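Local coordinates for protein putative citrate lyase, alfa subunit (Streptococcus mutans, PDB 2HJ0) that is a putative alpha subunit of citrate lyase, built around two mixed beta sheets flanked by helices and found as a pair of like subunits, at residues I144-S147 with A152-I155; T403-K408 with E498-S503. One frame throughout, in Å; residues are numbered along the deposited sequence.

Contact 1 of 2, residues I144-S147 with A152-I155; sequences IIRS and ARAI
The CA atoms of the touching residues R146 and A154 stand 8.8 Å apart, where the chain leaves strand 143-145 and soon turns back as helix 148-157. Side chains alone bridge that distance. The CB of A154 lies over one face of the R146 guanidinium, 3.7 Å from R146 NE, and it also reaches R146 CD at 4.0 Å. On the strand side, I144 CG2 sits 3.5 Å above the guanidinium plane, offset toward the rim. R146 runs extended from CG to NE, its CG anti to the carbonyl carbon (chi1 -57°), a shape that carries the head across to the helix. S147 is the N-cap of that helix, its OG bonded to the backbone N of G150, in a strand-to-helix connection of an alpha/beta domain whose central strands run parallel. R153 bends at chi2 and chi3 and crosses R146 at about a right angle; the guanidinium planes are 68° apart, and R153 NH2 comes within 3.9 Å of R146 NE. The approach of like charges is probably offset by E498, which forms salt bridges to R146 NE through OE1 and to R153 NH1 through OE2. R153 NH1 also donates to the backbone O of R500.

Contact 2 of 2, residues T403-K408 with E498-S503; sequences TAFAAK and EYRDGS
The ring of F405 and the guanidinium of R500 meet with their planes 61° apart: F405 CD1 lies at the guanidinium edge, in its plane, 3.4 Å from R500 NH1. NH1 approaches the F405 ring obliquely. Beside it the Y499 ring carries R500 CG over one face, 3.5 Å above the plane and offset toward the rim, while D501 CG stands at its edge, in plane. Y499 OH comes to 4.4 Å from F405 CB. F405, on the last turn of helix 400-406, turns its CG opposite its own backbone N (chi1 171°), which brings the ring to the loop between the antiparallel strands 493-498 and 504-511. That loop is a beta hairpin connection: a type I turn spans Y499 to G502, with G502 N bonded to Y499 O at 2.7 Å, and Y499 N bonds to S503 O. An Asx turn overlaps it, S503 N donating to D501 OD1 at 3.1 Å along a nearly straight line (173°) from above the carboxylate plane. R500 bends at chi3, and its NE forms a salt bridge with D402, on the same helix as F405. P43 of the second subunit packs on F405.

Overall arrangement
Both contacts are largely buried, their centres 11 Å apart and 11 and 12 Å from the centre of the chain. They belong to neighbouring places in the fold: 144-147 with 152-155 joins a strand to the helix that follows it in one sheet, whereas 403-408 with 498-503 brings a helix associated with the other sheet against a hairpin at the first sheet's end. Their chemistry differs accordingly: contact 1 sets two arginines beside an alanine, contact 2 an arginine beside aromatic groups. Neither has a hydrogen bond across its segments. Contact 2 lies nearer the subunit interface; no other chain of the assembly touches contact 1. D402 links them, meeting S147 and R500.

Contact 1 of 2, residues I144-S147 with A152-I155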
loop_
_atom_site.group_PDB
_atom_site.type_symbol
_atom_site.label_atom_id
_atom_site.label_comp_id
_atom_site.label_asym_id
_atom_site.label_seq_id
_atom_site.Cartn_x
_atom_site.Cartn_y
_atom_site.Cartn_z
ATOM N N ILE A 144 3.697 5.720 27.454
ATOM C CA ILE A 144 3.846 6.797 26.468
ATOM C C ILE A 144 2.557 6.937 25.658
ATOM O O ILE A 144 2.201 6.056 24.878
ATOM C CB ILE A 144 4.991 6.524 25.467
ATOM C CG1 ILE A 144 6.330 6.420 26.204
ATOM C CG2 ILE A 144 5.050 7.645 24.427
ATOM C CD1 ILE A 144 6.722 7.674 26.941
ATOM N N ILE A 145 1.846 8.035 25.829
ATOM C CA ILE A 145 0.627 8.183 25.063
ATOM C C ILE A 145 0.870 9.034 23.842
ATOM O O ILE A 145 1.483 10.096 23.921
ATOM C CB ILE A 145 -0.483 8.800 25.903
ATOM C CG1 ILE A 145 -1.059 7.731 26.823
ATOM C CG2 ILE A 145 -1.568 9.362 25.009
ATOM C CD1 ILE A 145 -1.865 8.294 27.900
ATOM N N ARG A 146 0.396 8.546 22.705
ATOM C CA ARG A 146 0.539 9.255 21.445
ATOM C C ARG A 146 -0.819 9.289 20.740
ATOM O O ARG A 146 -1.628 8.388 20.925
ATOM C CB ARG A 146 1.532 8.528 20.543
ATOM C CG ARG A 146 2.914 8.303 21.113
ATOM C CD ARG A 146 3.839 7.850 19.977
ATOM N NE ARG A 146 5.242 8.039 20.295
ATOM C CZ ARG A 146 5.982 7.165 20.966
ATOM N NH1 ARG A 146 7.246 7.444 21.222
ATOM N NH2 ARG A 146 5.476 6.005 21.358
ATOM N N SER A 147 -1.060 10.318 19.931
ATOM C CA SER A 147 -2.298 10.434 19.173
ATOM C C SER A 147 -2.212 9.418 18.031
ATOM O O SER A 147 -1.133 8.870 17.770
ATOM C CB SER A 147 -2.443 11.848 18.597
ATOM O OG SER A 147 -1.458 12.116 17.605
ATOM N N ALA A 152 1.584 6.931 14.236
ATOM C CA ALA A 152 1.967 6.732 12.855
ATOM C C ALA A 152 3.272 7.497 12.606
ATOM O O ALA A 152 4.170 6.976 11.961
ATOM C CB ALA A 152 0.854 7.219 11.925
ATOM N N ARG A 153 3.383 8.719 13.127
ATOM C CA ARG A 153 4.600 9.499 12.940
ATOM C C ARG A 153 5.798 8.770 13.546
ATOM O O ARG A 153 6.816 8.586 12.880
ATOM C CB ARG A 153 4.489 10.875 13.589
ATOM C CG ARG A 153 5.734 11.744 13.377
ATOM C CD ARG A 153 6.154 12.461 14.662
ATOM N NE ARG A 153 6.681 11.538 15.667
ATOM C CZ ARG A 153 6.209 11.430 16.906
ATOM N NH1 ARG A 153 5.197 12.188 17.293
ATOM N NH2 ARG A 153 6.749 10.573 17.761
ATOM N N ALA A 154 5.675 8.352 14.805
ATOM C CA ALA A 154 6.770 7.644 15.479
ATOM C C ALA A 154 7.240 6.410 14.719
ATOM O O ALA A 154 8.440 6.238 14.499
ATOM C CB ALA A 154 6.373 7.247 16.882
ATOM N N ILE A 155 6.307 5.556 14.317
ATOM C CA ILE A 155 6.674 4.352 13.604
ATOM C C ILE A 155 7.381 4.675 12.296
ATOM O O ILE A 155 8.366 4.037 11.949
ATOM C CB ILE A 155 5.437 3.470 13.355
ATOM C CG1 ILE A 155 4.837 3.073 14.705
ATOM C CG2 ILE A 155 5.813 2.234 12.536
ATOM C CD1 ILE A 155 3.618 2.193 14.631
#

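Contact 2 of 2, residues T403-K408 with E498-S503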
loop_
_atom_site.group_PDB
_atom_site.type_symbol
_atom_site.label_atom_id
_atom_site.label_comp_id
_atom_site.label_asym_id
_atom_site.label_seq_id
_atom_site.Cartn_x
_atom_site.Cartn_y
_atom_site.Cartn_z
ATOM N N THR A 403 -6.890 16.088 14.433
ATOM C CA THR A 403 -7.804 16.796 13.561
ATOM C C THR A 403 -8.018 18.217 14.067
ATOM O O THR A 403 -8.134 19.162 13.286
ATOM C CB THR A 403 -9.147 16.078 13.474
ATOM O OG1 THR A 403 -9.886 16.335 14.667
ATOM C CG2 THR A 403 -8.931 14.602 13.348
ATOM N N ALA A 404 -8.064 18.376 15.382
ATOM C CA ALA A 404 -8.270 19.705 15.936
ATOM C C ALA A 404 -7.296 20.668 15.289
ATOM O O ALA A 404 -7.607 21.834 15.065
ATOM C CB ALA A 404 -8.064 19.703 17.436
ATOM N N PHE A 405 -6.100 20.191 14.985
ATOM C CA PHE A 405 -5.140 21.076 14.370
ATOM C C PHE A 405 -5.338 21.218 12.861
ATOM O O PHE A 405 -5.363 22.330 12.345
ATOM C CB PHE A 405 -3.719 20.604 14.681
ATOM C CG PHE A 405 -2.651 21.338 13.913
ATOM C CD1 PHE A 405 -2.252 20.898 12.658
ATOM C CD2 PHE A 405 -2.062 22.483 14.436
ATOM C CE1 PHE A 405 -1.290 21.583 11.943
ATOM C CE2 PHE A 405 -1.099 23.173 13.723
ATOM C CZ PHE A 405 -0.712 22.723 12.475
ATOM N N ALA A 406 -5.481 20.097 12.161
ATOM C CA ALA A 406 -5.628 20.128 10.722
ATOM C C ALA A 406 -6.870 20.852 10.246
ATOM O O ALA A 406 -6.805 21.648 9.308
ATOM C CB ALA A 406 -5.612 18.736 10.179
ATOM N N ALA A 407 -7.998 20.590 10.896
ATOM C CA ALA A 407 -9.273 21.200 10.518
ATOM C C ALA A 407 -9.219 22.728 10.415
ATOM O O ALA A 407 -8.520 23.388 11.176
ATOM C CB ALA A 407 -10.347 20.780 11.508
ATOM N N LYS A 408 -9.953 23.271 9.450
ATOM C CA LYS A 408 -10.007 24.702 9.235
ATOM C C LYS A 408 -10.684 25.296 10.441
ATOM O O LYS A 408 -10.356 26.388 10.878
ATOM C CB LYS A 408 -10.866 25.048 8.023
ATOM C CG LYS A 408 -10.436 24.467 6.694
ATOM C CD LYS A 408 -9.185 25.108 6.168
ATOM C CE LYS A 408 -9.034 24.791 4.690
ATOM N NZ LYS A 408 -9.023 23.319 4.426
ATOM N N GLU A 498 2.824 12.558 24.700
ATOM C CA GLU A 498 3.595 13.061 23.578
ATOM C C GLU A 498 2.647 13.683 22.555
ATOM O O GLU A 498 1.706 13.040 22.112
ATOM C CB GLU A 498 4.386 11.938 22.900
ATOM C CG GLU A 498 5.079 12.409 21.620
ATOM C CD GLU A 498 5.471 11.272 20.693
ATOM O OE1 GLU A 498 6.550 10.672 20.885
ATOM O OE2 GLU A 498 4.685 10.970 19.769
ATOM N N TYR A 499 2.894 14.939 22.202
ATOM C CA TYR A 499 2.087 15.645 21.212
ATOM C C TYR A 499 2.340 15.030 19.838
ATOM O O TYR A 499 3.393 14.425 19.598
ATOM C CB TYR A 499 2.478 17.121 21.164
ATOM C CG TYR A 499 1.556 17.981 20.330
ATOM C CD1 TYR A 499 0.221 18.137 20.687
ATOM C CD2 TYR A 499 2.019 18.657 19.193
ATOM C CE1 TYR A 499 -0.637 18.937 19.948
ATOM C CE2 TYR A 499 1.161 19.467 18.443
ATOM C CZ TYR A 499 -0.169 19.595 18.835
ATOM O OH TYR A 499 -1.041 20.377 18.116
ATOM N N ARG A 500 1.391 15.212 18.928
ATOM C CA ARG A 500 1.517 14.660 17.587
ATOM C C ARG A 500 2.882 14.895 16.929
ATOM O O ARG A 500 3.358 14.046 16.171
ATOM C CB ARG A 500 0.399 15.208 16.679
ATOM C CG ARG A 500 0.454 16.708 16.420
ATOM C CD ARG A 500 -0.622 17.144 15.426
ATOM N NE ARG A 500 -0.811 16.110 14.390
ATOM C CZ ARG A 500 -1.230 16.340 13.149
ATOM N NH1 ARG A 500 -1.516 17.583 12.755
ATOM N NH2 ARG A 500 -1.342 15.324 12.305
ATOM N N ASP A 501 3.517 16.030 17.215
ATOM C CA ASP A 501 4.812 16.336 16.607
ATOM C C ASP A 501 5.997 15.623 17.253
ATOM O O ASP A 501 7.124 15.720 16.767
ATOM C CB ASP A 501 5.055 17.849 16.586
ATOM C CG ASP A 501 5.138 18.444 17.965
ATOM O OD1 ASP A 501 4.990 17.683 18.952
ATOM O OD2 ASP A 501 5.352 19.681 18.063
ATOM N N GLY A 502 5.746 14.904 18.343
ATOM C CA GLY A 502 6.817 14.166 18.996
ATOM C C GLY A 502 7.403 14.735 20.276
ATOM O O GLY A 502 8.222 14.088 20.927
ATOM N N SER A 503 6.996 15.944 20.630
ATOM C CA SER A 503 7.474 16.587 21.836
ATOM C C SER A 503 6.479 16.344 22.967
ATOM O O SER A 503 5.386 15.840 22.722
ATOM C CB SER A 503 7.619 18.086 21.595
ATOM O OG SER A 503 6.369 18.667 21.270
#